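Local coordinates for BAG family molecular chaperone regulator 4 (Arabidopsis thaliana, PDB 4HWH), which acts as a co-chaperone, binding the ATPase domain of Hsp70-type chaperones through its BAG domain, and probably regulates programmed cell death and stress responses, at residues D15-R20 / E44-Q49; L51-I56 / V64-E69. All coordinates share one frame; numbering follows the deposited sequence.

Interaction 1 of 2, residues D15-R20 / E44-Q49; sequences DKLSDR and ELLMRQ. With ACT (acetate ion), chain G.
Leu17, on helix 3-29, pushes its forked end against Leu45 and Leu46 of helix 36-54, and the contact is best read along this one side chain. Its CB already touches the partner helix, lying 4.0 Å from CD2 of Leu46. CG stands anti to the carbonyl carbon of its own residue (chi1 -69°), a torsion that swings the fork out toward helix 36-54. CD1 of Leu17 lies 3.8 Å from CD2 of Leu46, the two leucines alongside each other and pointing oppositely; it also touches Leu45. The same methyl reaches the aliphatic start of Gln49, with CD1 of Leu17 4.2 Å from CG of Gln49. CD2 of Leu17 packs 3.8 Å from CB of Leu45 and close to its CD1, the two side chains standing roughly perpendicular. With an alanine here, both methyls would be gone, and a gap would probably open beside Leu45 and Leu46 where the two helices now meet.

Beside this apolar patch, Ser18 directs OG to an acetate ion, donating a hydrogen bond of 2.8 Å to its OXT; Arg72 of helix 63-86 binds the same ion. Leu46 also packs on Leu76 of that third helix. Leu17 also lines, with Glu13 and Arg20, a pocket holding malonic acid, like the acetate probably from the crystallisation liquor. The short helical segments run antiparallel at 158°, with axes 10.6 Å apart; Leu17 and Leu46 belong to the buried core of a three-helix bundle, the fold of the BAG domain, with Leu45 at its edge.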
loop_
_atom_site.group_PDB
_atom_site.type_symbol
_atom_site.label_atom_id
_atom_site.label_comp_id
_atom_site.label_asym_id
_atom_site.label_seq_id
_atom_site.Cartn_x
_atom_site.Cartn_y
_atom_site.Cartn_z
ATOM N N ASP A 15 2.883 -3.532 5.455
ATOM C CA ASP A 15 2.086 -4.579 6.090
ATOM C C ASP A 15 0.794 -3.997 6.652
ATOM O O ASP A 15 -0.290 -4.540 6.439
ATOM C CB ASP A 15 2.865 -5.269 7.215
ATOM C CG ASP A 15 3.903 -6.245 6.696
ATOM O OD1 ASP A 15 3.863 -6.585 5.496
ATOM O OD2 ASP A 15 4.758 -6.682 7.496
ATOM N N LYS A 16 0.911 -2.889 7.375
ATOM C CA LYS A 16 -0.262 -2.231 7.933
ATOM C C LYS A 16 -1.221 -1.814 6.825
ATOM O O LYS A 16 -2.435 -1.984 6.939
ATOM C CB LYS A 16 0.149 -1.014 8.763
ATOM C CG LYS A 16 0.748 -1.367 10.121
ATOM C CD LYS A 16 1.231 -0.117 10.853
ATOM C CE LYS A 16 1.951 -0.473 12.142
ATOM N NZ LYS A 16 2.440 0.740 12.852
ATOM N N LEU A 17 -0.672 -1.263 5.749
ATOM C CA LEU A 17 -1.497 -0.837 4.628
ATOM C C LEU A 17 -2.138 -2.032 3.929
ATOM O O LEU A 17 -3.285 -1.966 3.494
ATOM C CB LEU A 17 -0.675 0.008 3.650
ATOM C CG LEU A 17 -0.288 1.376 4.229
ATOM C CD1 LEU A 17 0.796 2.063 3.392
ATOM C CD2 LEU A 17 -1.522 2.263 4.357
ATOM N N SER A 18 -1.399 -3.130 3.834
ATOM C CA SER A 18 -1.944 -4.334 3.223
ATOM C C SER A 18 -3.169 -4.827 4.000
ATOM O O SER A 18 -4.177 -5.207 3.406
ATOM C CB SER A 18 -0.883 -5.432 3.146
ATOM O OG SER A 18 -1.445 -6.634 2.652
ATOM N N ASP A 19 -3.076 -4.820 5.328
ATOM C CA ASP A 19 -4.209 -5.199 6.171
ATOM C C ASP A 19 -5.384 -4.244 5.967
ATOM O O ASP A 19 -6.541 -4.660 5.908
ATOM C CB ASP A 19 -3.807 -5.227 7.651
ATOM C CG ASP A 19 -2.945 -6.426 8.005
ATOM O OD1 ASP A 19 -2.905 -7.394 7.216
ATOM O OD2 ASP A 19 -2.311 -6.407 9.078
ATOM N N ARG A 20 -5.082 -2.956 5.860
ATOM C CA ARG A 20 -6.130 -1.955 5.676
ATOM C C ARG A 20 -6.875 -2.158 4.359
ATOM O O ARG A 20 -8.100 -2.034 4.299
ATOM C CB ARG A 20 -5.549 -0.542 5.746
ATOM C CG ARG A 20 -6.579 0.553 5.525
ATOM C CD ARG A 20 -7.703 0.444 6.535
ATOM N NE ARG A 20 -7.211 0.587 7.901
ATOM C CZ ARG A 20 -7.861 0.154 8.977
ATOM N NH1 ARG A 20 -9.031 -0.459 8.848
ATOM N NH2 ARG A 20 -7.336 0.323 10.181
ATOM N N GLU A 44 -2.523 7.178 -1.280
ATOM C CA GLU A 44 -1.539 8.192 -0.922
ATOM C C GLU A 44 -0.452 7.633 -0.002
ATOM O O GLU A 44 0.737 7.908 -0.187
ATOM C CB GLU A 44 -2.222 9.396 -0.264
ATOM C CG GLU A 44 -1.279 10.285 0.541
ATOM C CD GLU A 44 -0.221 10.964 -0.311
ATOM O OE1 GLU A 44 -0.395 11.038 -1.546
ATOM O OE2 GLU A 44 0.792 11.428 0.256
ATOM N N LEU A 45 -0.855 6.852 0.994
ATOM C CA LEU A 45 0.111 6.346 1.957
ATOM C C LEU A 45 1.038 5.326 1.308
ATOM O O LEU A 45 2.212 5.233 1.658
ATOM C CB LEU A 45 -0.588 5.766 3.184
ATOM C CG LEU A 45 -1.291 6.814 4.055
ATOM C CD1 LEU A 45 -2.070 6.143 5.176
ATOM C CD2 LEU A 45 -0.280 7.811 4.618
ATOM N N LEU A 46 0.508 4.568 0.355
ATOM C CA LEU A 46 1.332 3.650 -0.420
ATOM C C LEU A 46 2.366 4.418 -1.241
ATOM O O LEU A 46 3.519 4.007 -1.339
ATOM C CB LEU A 46 0.461 2.781 -1.324
ATOM C CG LEU A 46 -0.341 1.702 -0.593
ATOM C CD1 LEU A 46 -1.419 1.123 -1.500
ATOM C CD2 LEU A 46 0.581 0.602 -0.078
ATOM N N MET A 47 1.949 5.538 -1.825
ATOM C CA MET A 47 2.864 6.374 -2.602
ATOM C C MET A 47 3.983 6.950 -1.733
ATOM O O MET A 47 5.128 7.061 -2.169
ATOM C CB MET A 47 2.096 7.495 -3.309
ATOM C CG MET A 47 1.186 6.989 -4.425
ATOM S SD MET A 47 0.384 8.308 -5.358
ATOM C CE MET A 47 -0.728 7.365 -6.401
ATOM N N ARG A 48 3.650 7.303 -0.497
ATOM C CA ARG A 48 4.646 7.823 0.431
ATOM C C ARG A 48 5.691 6.757 0.750
ATOM O O ARG A 48 6.878 7.057 0.885
ATOM C CB ARG A 48 3.972 8.312 1.715
ATOM C CG ARG A 48 3.142 9.574 1.532
ATOM C CD ARG A 48 4.022 10.813 1.568
ATOM N NE ARG A 48 4.709 10.940 2.848
ATOM C CZ ARG A 48 5.743 11.746 3.069
ATOM N NH1 ARG A 48 6.304 11.788 4.270
ATOM N NH2 ARG A 48 6.219 12.502 2.091
ATOM N N GLN A 49 5.247 5.508 0.872
ATOM C CA GLN A 49 6.175 4.417 1.131
ATOM C C GLN A 49 7.078 4.190 -0.076
ATOM O O GLN A 49 8.252 3.858 0.075
ATOM C CB GLN A 49 5.436 3.137 1.538
ATOM C CG GLN A 49 4.795 3.231 2.919
ATOM C CD GLN A 49 5.783 3.656 3.997
ATOM O OE1 GLN A 49 6.867 3.083 4.128
ATOM N NE2 GLN A 49 5.408 4.658 4.780
HETATM C C ACT G . 0.236 -8.172 0.265
HETATM O O ACT G . 1.102 -8.345 -0.623
HETATM O OXT ACT G . 0.673 -7.936 1.413
HETATM C CH3 ACT G . -1.234 -8.250 -0.033
#

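Interaction 2 of 2, residues L51-I56 / V64-E69; sequences LKLDGI and VQRKAE
Arg66 meets Leu53 and Ile56 where helix 36-54 ends and the third helix of the BAG-domain bundle has just begun, so the contact brings together the two ends of the connection between the second and third helices. Leu53 packs against the aliphatic stems of Arg66 and Glu69, a turn apart on helix 63-86: its CD2 lies 3.9 Å from CG of Arg66, the two chains side by side but heading opposite ways, while CD1 of Leu53 meets CB of Glu69 at 3.8 Å, this pair set crosswise. Leu53 packs further along the same helix on Val70 and Ile73, and Ile56 reaches across to Ala6 of helix 3-29.

Charge is handled separately. The carboxylate of Glu69 turns off toward Arg72, with which its OE1 forms a salt bridge.

The polar link is a side chain binding backbone. Arg66 leaves its helix nearly extended and turns about its CG-CD bond (chi3 71°), which brings its guanidinium to the loop residue Ile56. The carbonyl lies at the edge of that group, only 10° out of its plane, and is met almost end-on; NH1 of Arg66 donates to O of Ile56 at 2.8 Å, though the bond is bent at the hydrogen (N-H...O 143°).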
loop_
_atom_site.group_PDB
_atom_site.type_symbol
_atom_site.label_atom_id
_atom_site.label_comp_id
_atom_site.label_asym_id
_atom_site.label_seq_id
_atom_site.Cartn_x
_atom_site.Cartn_y
_atom_site.Cartn_z
ATOM N N LEU A 51 8.057 6.538 -2.145
ATOM C CA LEU A 51 9.027 7.627 -2.092
ATOM C C LEU A 51 10.146 7.318 -1.109
ATOM O O LEU A 51 11.314 7.601 -1.375
ATOM C CB LEU A 51 8.340 8.936 -1.702
ATOM C CG LEU A 51 7.456 9.575 -2.770
ATOM C CD1 LEU A 51 6.719 10.771 -2.184
ATOM C CD2 LEU A 51 8.295 9.986 -3.964
ATOM N N LYS A 52 9.782 6.740 0.031
ATOM C CA LYS A 52 10.763 6.360 1.037
ATOM C C LYS A 52 11.756 5.358 0.451
ATOM O O LYS A 52 12.965 5.524 0.589
ATOM C CB LYS A 52 10.073 5.783 2.276
ATOM C CG LYS A 52 11.026 5.495 3.430
ATOM C CD LYS A 52 10.283 5.326 4.750
ATOM C CE LYS A 52 11.255 5.130 5.910
ATOM N NZ LYS A 52 10.562 4.923 7.214
ATOM N N LEU A 53 11.241 4.328 -0.216
ATOM C CA LEU A 53 12.098 3.344 -0.871
ATOM C C LEU A 53 12.994 3.995 -1.924
ATOM O O LEU A 53 14.159 3.626 -2.064
ATOM C CB LEU A 53 11.265 2.224 -1.504
ATOM C CG LEU A 53 10.547 1.247 -0.566
ATOM C CD1 LEU A 53 9.546 0.397 -1.336
ATOM C CD2 LEU A 53 11.543 0.360 0.170
ATOM N N ASP A 54 12.447 4.956 -2.667
ATOM C CA ASP A 54 13.210 5.647 -3.708
ATOM C C ASP A 54 14.466 6.303 -3.146
ATOM O O ASP A 54 15.478 6.419 -3.835
ATOM C CB ASP A 54 12.356 6.718 -4.395
ATOM C CG ASP A 54 11.326 6.135 -5.335
ATOM O OD1 ASP A 54 11.471 4.959 -5.732
ATOM O OD2 ASP A 54 10.369 6.863 -5.681
ATOM N N GLY A 55 14.390 6.743 -1.893
ATOM C CA GLY A 55 15.490 7.451 -1.267
ATOM C C GLY A 55 16.472 6.549 -0.543
ATOM O O GLY A 55 17.483 7.017 -0.023
ATOM N N ILE A 56 16.175 5.254 -0.505
ATOM C CA ILE A 56 17.060 4.296 0.148
ATOM C C ILE A 56 18.137 3.800 -0.807
ATOM O O ILE A 56 17.850 3.086 -1.767
ATOM C CB ILE A 56 16.292 3.081 0.696
ATOM C CG1 ILE A 56 15.319 3.507 1.795
ATOM C CG2 ILE A 56 17.265 2.046 1.239
ATOM C CD1 ILE A 56 14.427 2.386 2.281
ATOM N N VAL A 64 17.649 -5.998 -3.186
ATOM C CA VAL A 64 16.717 -7.052 -3.568
ATOM C C VAL A 64 15.380 -6.903 -2.844
ATOM O O VAL A 64 14.322 -6.900 -3.474
ATOM C CB VAL A 64 17.295 -8.452 -3.288
ATOM C CG1 VAL A 64 16.237 -9.521 -3.527
ATOM C CG2 VAL A 64 18.523 -8.699 -4.150
ATOM N N GLN A 65 15.430 -6.785 -1.522
ATOM C CA GLN A 65 14.217 -6.626 -0.732
ATOM C C GLN A 65 13.544 -5.289 -1.024
ATOM O O GLN A 65 12.317 -5.182 -0.980
ATOM C CB GLN A 65 14.515 -6.761 0.764
ATOM C CG GLN A 65 13.322 -6.466 1.669
ATOM C CD GLN A 65 12.121 -7.354 1.379
ATOM O OE1 GLN A 65 12.259 -8.557 1.160
ATOM N NE2 GLN A 65 10.932 -6.759 1.386
ATOM N N ARG A 66 14.346 -4.273 -1.326
ATOM C CA ARG A 66 13.804 -2.972 -1.697
ATOM C C ARG A 66 12.938 -3.120 -2.939
ATOM O O ARG A 66 11.796 -2.662 -2.973
ATOM C CB ARG A 66 14.922 -1.962 -1.967
ATOM C CG ARG A 66 14.407 -0.552 -2.253
ATOM C CD ARG A 66 15.510 0.372 -2.747
ATOM N NE ARG A 66 15.937 0.035 -4.101
ATOM C CZ ARG A 66 17.033 0.514 -4.682
ATOM N NH1 ARG A 66 17.823 1.355 -4.026
ATOM N NH2 ARG A 66 17.342 0.149 -5.918
ATOM N N LYS A 67 13.495 -3.763 -3.959
ATOM C CA LYS A 67 12.790 -3.982 -5.212
ATOM C C LYS A 67 11.556 -4.849 -4.986
ATOM O O LYS A 67 10.520 -4.651 -5.619
ATOM C CB LYS A 67 13.724 -4.639 -6.230
ATOM C CG LYS A 67 13.179 -4.698 -7.648
ATOM C CD LYS A 67 14.145 -5.436 -8.567
ATOM C CE LYS A 67 13.589 -5.572 -9.974
ATOM N NZ LYS A 67 14.516 -6.330 -10.862
ATOM N N ALA A 68 11.673 -5.812 -4.077
ATOM C CA ALA A 68 10.548 -6.668 -3.722
ATOM C C ALA A 68 9.406 -5.842 -3.136
ATOM O O ALA A 68 8.240 -6.053 -3.462
ATOM C CB ALA A 68 10.987 -7.734 -2.735
ATOM N N GLU A 69 9.749 -4.893 -2.271
ATOM C CA GLU A 69 8.747 -4.066 -1.615
ATOM C C GLU A 69 8.081 -3.116 -2.607
ATOM O O GLU A 69 6.896 -2.805 -2.488
ATOM C CB GLU A 69 9.379 -3.275 -0.473
ATOM C CG GLU A 69 8.397 -2.910 0.609
ATOM C CD GLU A 69 7.771 -4.137 1.246
ATOM O OE1 GLU A 69 6.588 -4.067 1.628
ATOM O OE2 GLU A 69 8.460 -5.173 1.355
#

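From the N terminus, the chain first runs along helix 3-29, turns, and comes back as helix 36-54; interaction 1 closes this excursion by joining 15-20 to 44-49, near the centre of the chain. Interaction 2 then opens just beyond the end of 44-49, with a single residue between, at the end of the same second helix, and closes a much shorter loop with the start of helix 63-86. The two contacts therefore follow in series, neither nested nor crossed, with centres 14 Å apart. Helix 36-54 is common to both: one contact ties it to the first helix, the other to the third, so the middle helix is tied to its neighbours at two levels of the bundle.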